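Local coordinates for protein 6-phosphogluconolactonase (Leishmania braziliensis, PDB 3CSS) that probably hydrolyses 6-phosphogluconolactone to 6-phosphogluconate, the second step of the oxidative pentose phosphate pathway, at residues Leu64-Leu78 / Leu95-Arg109. Numbering follows the deposited sequence.
Sequences LQQHAVQFILGDERL and LLRDVPSSDVISIDR
Phe-71 meets Val-104 in a single parallel beta bridge, where the chain leaving helix 87-96 runs beside strand 69-77 of the central, mostly parallel sheet of this member of the glucosamine-6-phosphate isomerase/6-phosphogluconolactonase family. Phe-71 N donates to Asp-103 O (2.8 Å) and Phe-71 O accepts from Ile-105 N (3.0 Å), both nearly straight. The Phe-71 ring is clamped between Val-69 CG1 on one face and Leu-96 CD2 on the other, the latter a CH-pi contact 4.0 Å from the ring centroid; Leu-95 CD2 and Val-99 CG1 pack obliquely against its far end. With CG beside the backbone N (chi1 -66°), the ring reaches Leu-95 and Leu-96. Beyond the bridge, water 3 links Leu-73 N to Ile-105 O. Just before the strand, His-67, the positive-phi residue of the Schellman motif ending helix 61-65, sends ND1 in its ring plane to the syn lone pair of Asp-103 OD2 (2.6 Å), while Gln-65 NE2 holds Asp-98 O (2.9 Å). At the opposite end, Ile-107 CD1 packs on Glu-76 CB, and Glu-76 OE2, which also accepts from Phe-88 N, forms a salt bridge with Arg-109 and takes hydrogen bonds from both of its terminal nitrogens. NH2 comes in on its anti lone pair (2.8 Å), NH1 from above the carboxylate plane (3.0 Å). The guanidinium is steadied by its third nitrogen: Arg-109 NE donates to Ile-107 O at 3.0 Å.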
loop_
_atom_site.group_PDB
_atom_site.type_symbol
_atom_site.label_atom_id
_atom_site.label_comp_id
_atom_site.label_asym_id
_atom_site.label_seq_id
_atom_site.Cartn_x
_atom_site.Cartn_y
_atom_site.Cartn_z
ATOM N N LEU A 64 11.248 5.336 -15.675
ATOM C CA LEU A 64 11.714 4.772 -14.403
ATOM C C LEU A 64 13.245 4.664 -14.351
ATOM O O LEU A 64 13.865 4.930 -13.317
ATOM C CB LEU A 64 11.063 3.412 -14.164
ATOM C CG LEU A 64 9.526 3.403 -14.249
ATOM C CD1 LEU A 64 9.006 1.996 -13.953
ATOM C CD2 LEU A 64 8.859 4.429 -13.308
ATOM N N GLN A 65 13.858 4.288 -15.469
ATOM C CA GLN A 65 15.324 4.253 -15.539
ATOM C C GLN A 65 15.936 5.670 -15.449
ATOM O O GLN A 65 17.119 5.823 -15.124
ATOM C CB GLN A 65 15.785 3.447 -16.772
ATOM C CG GLN A 65 15.353 1.972 -16.636
ATOM C CD GLN A 65 15.794 1.071 -17.758
ATOM O OE1 GLN A 65 15.997 1.509 -18.895
ATOM N NE2 GLN A 65 15.932 -0.220 -17.444
ATOM N N GLN A 66 15.119 6.691 -15.711
ATOM C CA GLN A 66 15.494 8.101 -15.520
ATOM C C GLN A 66 15.184 8.618 -14.099
ATOM O O GLN A 66 15.257 9.827 -13.841
ATOM C CB GLN A 66 14.741 8.975 -16.525
ATOM C CG GLN A 66 15.045 8.698 -17.999
ATOM C CD GLN A 66 13.922 9.175 -18.920
ATOM O OE1 GLN A 66 13.009 9.891 -18.490
ATOM N NE2 GLN A 66 13.980 8.772 -20.190
ATOM N N HIS A 67 14.812 7.705 -13.203
ATOM C CA HIS A 67 14.592 8.009 -11.784
ATOM C C HIS A 67 13.353 8.889 -11.542
ATOM O O HIS A 67 13.313 9.652 -10.573
ATOM C CB HIS A 67 15.855 8.633 -11.140
ATOM C CG HIS A 67 17.145 7.988 -11.564
ATOM N ND1 HIS A 67 17.440 6.668 -11.298
ATOM C CD2 HIS A 67 18.209 8.477 -12.247
ATOM C CE1 HIS A 67 18.630 6.372 -11.792
ATOM N NE2 HIS A 67 19.119 7.454 -12.375
ATOM N N ALA A 68 12.326 8.751 -12.385
ATOM C CA ALA A 68 11.076 9.513 -12.199
ATOM C C ALA A 68 10.307 9.110 -10.924
ATOM O O ALA A 68 9.540 9.908 -10.384
ATOM C CB ALA A 68 10.174 9.354 -13.412
ATOM N N VAL A 69 10.503 7.870 -10.472
ATOM C CA VAL A 69 9.767 7.306 -9.338
ATOM C C VAL A 69 10.725 6.761 -8.282
ATOM O O VAL A 69 11.707 6.084 -8.606
ATOM C CB VAL A 69 8.803 6.159 -9.764
ATOM C CG1 VAL A 69 8.151 5.506 -8.508
ATOM C CG2 VAL A 69 7.721 6.658 -10.736
ATOM N N GLN A 70 10.437 7.084 -7.028
ATOM C CA GLN A 70 11.068 6.443 -5.881
ATOM C C GLN A 70 10.058 5.444 -5.315
ATOM O O GLN A 70 8.979 5.850 -4.862
ATOM C CB GLN A 70 11.441 7.472 -4.822
ATOM C CG GLN A 70 12.028 6.857 -3.546
ATOM C CD GLN A 70 12.443 7.911 -2.546
ATOM O OE1 GLN A 70 11.646 8.763 -2.174
ATOM N NE2 GLN A 70 13.702 7.862 -2.116
ATOM N N PHE A 71 10.432 4.163 -5.344
ATOM C CA PHE A 71 9.559 3.050 -4.960
ATOM C C PHE A 71 9.812 2.628 -3.510
ATOM O O PHE A 71 10.969 2.454 -3.077
ATOM C CB PHE A 71 9.804 1.816 -5.835
ATOM C CG PHE A 71 9.430 1.984 -7.273
ATOM C CD1 PHE A 71 8.170 1.624 -7.709
ATOM C CD2 PHE A 71 10.345 2.474 -8.192
ATOM C CE1 PHE A 71 7.803 1.750 -9.035
ATOM C CE2 PHE A 71 9.991 2.615 -9.535
ATOM C CZ PHE A 71 8.712 2.248 -9.956
ATOM N N ILE A 72 8.723 2.423 -2.789
ATOM C CA ILE A 72 8.736 1.804 -1.474
ATOM C C ILE A 72 7.646 0.743 -1.432
ATOM O O ILE A 72 6.691 0.792 -2.204
ATOM C CB ILE A 72 8.548 2.827 -0.318
ATOM C CG1 ILE A 72 7.092 3.318 -0.198
ATOM C CG2 ILE A 72 9.526 4.051 -0.498
ATOM C CD1 ILE A 72 6.861 4.235 1.037
ATOM N N LEU A 73 7.809 -0.225 -0.539
ATOM C CA LEU A 73 6.757 -1.209 -0.306
ATOM C C LEU A 73 5.845 -0.664 0.797
ATOM O O LEU A 73 6.279 -0.363 1.913
ATOM C CB LEU A 73 7.340 -2.560 0.113
ATOM C CG LEU A 73 8.159 -3.332 -0.921
ATOM C CD1 LEU A 73 8.853 -4.502 -0.219
ATOM C CD2 LEU A 73 7.289 -3.823 -2.066
ATOM N N GLY A 74 4.568 -0.508 0.479
ATOM C CA GLY A 74 3.591 -0.066 1.477
ATOM C C GLY A 74 3.296 -1.059 2.604
ATOM O O GLY A 74 2.898 -0.662 3.689
ATOM N N ASP A 75 3.500 -2.341 2.334
ATOM C CA ASP A 75 3.500 -3.366 3.349
ATOM C C ASP A 75 4.256 -4.560 2.829
ATOM O O ASP A 75 4.486 -4.692 1.621
ATOM C CB ASP A 75 2.088 -3.760 3.788
ATOM C CG ASP A 75 1.342 -4.604 2.753
ATOM O OD1 ASP A 75 1.019 -4.090 1.652
ATOM O OD2 ASP A 75 1.016 -5.770 3.071
ATOM N N GLU A 76 4.653 -5.426 3.743
ATOM C CA GLU A 76 5.450 -6.584 3.345
ATOM C C GLU A 76 5.270 -7.749 4.291
ATOM O O GLU A 76 5.127 -7.585 5.504
ATOM C CB GLU A 76 6.927 -6.192 3.188
ATOM C CG GLU A 76 7.884 -7.325 2.805
ATOM C CD GLU A 76 7.570 -7.969 1.451
ATOM O OE1 GLU A 76 6.439 -8.472 1.273
ATOM O OE2 GLU A 76 8.483 -8.017 0.584
ATOM N N ARG A 77 5.274 -8.931 3.699
ATOM C CA ARG A 77 5.334 -10.183 4.432
ATOM C C ARG A 77 6.773 -10.435 4.861
ATOM O O ARG A 77 7.687 -10.394 4.020
ATOM C CB ARG A 77 4.867 -11.323 3.521
ATOM C CG ARG A 77 3.418 -11.255 3.105
ATOM C CD ARG A 77 3.186 -10.386 1.863
ATOM N NE ARG A 77 1.791 -10.399 1.418
ATOM C CZ ARG A 77 1.256 -11.250 0.549
ATOM N NH1 ARG A 77 1.970 -12.223 0.011
ATOM N NH2 ARG A 77 -0.042 -11.138 0.225
ATOM N N LEU A 78 6.994 -10.750 6.139
ATOM C CA LEU A 78 8.362 -10.920 6.653
ATOM C C LEU A 78 8.908 -12.300 6.317
ATOM O O LEU A 78 9.123 -13.164 7.185
ATOM C CB LEU A 78 8.433 -10.609 8.141
ATOM C CG LEU A 78 8.033 -9.161 8.455
ATOM C CD1 LEU A 78 8.109 -8.878 9.946
ATOM C CD2 LEU A 78 8.880 -8.163 7.652
ATOM N N LEU A 95 8.552 -5.976 -12.364
ATOM C CA LEU A 95 8.997 -4.618 -12.686
ATOM C C LEU A 95 10.377 -4.204 -12.166
ATOM O O LEU A 95 11.199 -3.686 -12.931
ATOM C CB LEU A 95 7.934 -3.620 -12.191
ATOM C CG LEU A 95 8.304 -2.133 -12.193
ATOM C CD1 LEU A 95 8.482 -1.619 -13.633
ATOM C CD2 LEU A 95 7.291 -1.296 -11.449
ATOM N N LEU A 96 10.630 -4.391 -10.870
ATOM C CA LEU A 96 11.784 -3.763 -10.226
ATOM C C LEU A 96 13.110 -4.373 -10.650
ATOM O O LEU A 96 14.171 -3.773 -10.459
ATOM C CB LEU A 96 11.645 -3.773 -8.684
ATOM C CG LEU A 96 10.401 -3.104 -8.102
ATOM C CD1 LEU A 96 10.430 -3.154 -6.584
ATOM C CD2 LEU A 96 10.308 -1.644 -8.558
ATOM N N ARG A 97 13.060 -5.554 -11.260
ATOM C CA ARG A 97 14.273 -6.157 -11.819
ATOM C C ARG A 97 15.004 -5.197 -12.778
ATOM O O ARG A 97 16.237 -5.254 -12.889
ATOM C CB ARG A 97 13.940 -7.490 -12.505
ATOM C CG ARG A 97 12.947 -7.391 -13.654
ATOM C CD ARG A 97 12.426 -8.752 -14.061
ATOM N NE ARG A 97 11.406 -8.667 -15.112
ATOM C CZ ARG A 97 11.649 -8.680 -16.421
ATOM N NH1 ARG A 97 12.883 -8.745 -16.882
ATOM N NH2 ARG A 97 10.635 -8.599 -17.279
ATOM N N ASP A 98 14.267 -4.318 -13.458
ATOM C CA ASP A 98 14.861 -3.390 -14.430
ATOM C C ASP A 98 14.775 -1.917 -14.010
ATOM O O ASP A 98 15.005 -1.022 -14.830
ATOM C CB ASP A 98 14.231 -3.610 -15.810
ATOM C CG ASP A 98 14.582 -4.971 -16.396
ATOM O OD1 ASP A 98 15.763 -5.395 -16.292
ATOM O OD2 ASP A 98 13.690 -5.627 -16.977
ATOM N N VAL A 99 14.480 -1.684 -12.729
ATOM C CA VAL A 99 14.489 -0.349 -12.129
ATOM C C VAL A 99 15.802 -0.200 -11.354
ATOM O O VAL A 99 16.235 -1.137 -10.670
ATOM C CB VAL A 99 13.270 -0.124 -11.171
ATOM C CG1 VAL A 99 13.378 1.213 -10.447
ATOM C CG2 VAL A 99 11.941 -0.196 -11.943
ATOM N N PRO A 100 16.458 0.970 -11.466
ATOM C CA PRO A 100 17.711 1.172 -10.734
ATOM C C PRO A 100 17.536 0.981 -9.232
ATOM O O PRO A 100 16.548 1.453 -8.659
ATOM C CB PRO A 100 18.098 2.617 -11.080
ATOM C CG PRO A 100 17.367 2.925 -12.347
ATOM C CD PRO A 100 16.073 2.164 -12.239
ATOM N N SER A 101 18.484 0.276 -8.610
ATOM C CA SER A 101 18.410 -0.043 -7.178
ATOM C C SER A 101 18.311 1.220 -6.345
ATOM O O SER A 101 17.656 1.222 -5.306
ATOM C CB SER A 101 19.637 -0.841 -6.719
ATOM O OG SER A 101 19.763 -2.060 -7.435
ATOM N N SER A 102 18.980 2.281 -6.808
ATOM C CA SER A 102 18.966 3.587 -6.133
ATOM C C SER A 102 17.578 4.203 -5.998
ATOM O O SER A 102 17.371 5.061 -5.137
ATOM C CB SER A 102 19.886 4.585 -6.856
ATOM O OG SER A 102 19.427 4.889 -8.166
ATOM N N ASP A 103 16.641 3.765 -6.836
ATOM C CA ASP A 103 15.273 4.284 -6.823
ATOM C C ASP A 103 14.307 3.438 -5.992
ATOM O O ASP A 103 13.111 3.730 -5.955
ATOM C CB ASP A 103 14.738 4.361 -8.252
ATOM C CG ASP A 103 15.472 5.367 -9.097
ATOM O OD1 ASP A 103 15.799 6.465 -8.589
ATOM O OD2 ASP A 103 15.738 5.050 -10.270
ATOM N N VAL A 104 14.823 2.392 -5.352
ATOM C CA VAL A 104 14.019 1.468 -4.568
ATOM C C VAL A 104 14.539 1.392 -3.129
ATOM O O VAL A 104 15.710 1.114 -2.892
ATOM C CB VAL A 104 14.025 0.037 -5.200
ATOM C CG1 VAL A 104 13.074 -0.882 -4.436
ATOM C CG2 VAL A 104 13.648 0.099 -6.660
ATOM N N ILE A 105 13.653 1.624 -2.172
ATOM C CA ILE A 105 13.983 1.508 -0.761
ATOM C C ILE A 105 13.707 0.081 -0.295
ATOM O O ILE A 105 12.576 -0.415 -0.392
ATOM C CB ILE A 105 13.202 2.542 0.094
ATOM C CG1 ILE A 105 13.416 3.968 -0.445
ATOM C CG2 ILE A 105 13.604 2.458 1.560
ATOM C CD1 ILE A 105 14.849 4.418 -0.535
ATOM N N SER A 106 14.743 -0.596 0.183
ATOM C CA SER A 106 14.608 -1.987 0.595
ATOM C C SER A 106 14.212 -2.110 2.062
ATOM O O SER A 106 14.523 -1.243 2.882
ATOM C CB SER A 106 15.916 -2.745 0.349
ATOM O OG SER A 106 16.959 -2.234 1.137
ATOM N N ILE A 107 13.523 -3.205 2.376
ATOM C CA ILE A 107 13.226 -3.597 3.751
ATOM C C ILE A 107 14.199 -4.709 4.132
ATOM O O ILE A 107 14.342 -5.688 3.400
ATOM C CB ILE A 107 11.778 -4.125 3.915
ATOM C CG1 ILE A 107 10.759 -3.035 3.552
ATOM C CG2 ILE A 107 11.540 -4.596 5.351
ATOM C CD1 ILE A 107 9.302 -3.516 3.510
ATOM N N ASP A 108 14.852 -4.551 5.277
ATOM C CA ASP A 108 15.734 -5.569 5.838
ATOM C C ASP A 108 14.922 -6.494 6.752
ATOM O O ASP A 108 14.540 -6.097 7.845
ATOM C CB ASP A 108 16.868 -4.880 6.607
ATOM C CG ASP A 108 17.902 -5.840 7.124
ATOM O OD1 ASP A 108 17.781 -7.064 6.887
ATOM O OD2 ASP A 108 18.852 -5.353 7.774
ATOM N N ARG A 109 14.654 -7.722 6.304
ATOM C CA ARG A 109 13.756 -8.636 7.040
ATOM C C ARG A 109 14.432 -9.579 7.992
ATOM O O ARG A 109 13.760 -10.285 8.734
ATOM C CB ARG A 109 12.956 -9.540 6.091
ATOM C CG ARG A 109 12.261 -8.846 4.985
ATOM C CD ARG A 109 13.051 -8.927 3.705
ATOM N NE ARG A 109 12.543 -7.939 2.763
ATOM C CZ ARG A 109 11.464 -8.113 2.013
ATOM N NH1 ARG A 109 10.775 -9.236 2.074
ATOM N NH2 ARG A 109 11.079 -7.139 1.210
HETATM O O HOH W 1 14.040 8.141 -7.530
HETATM O O HOH W 2 15.848 6.327 -3.695
HETATM O O HOH W 3 10.315 -0.832 0.589
#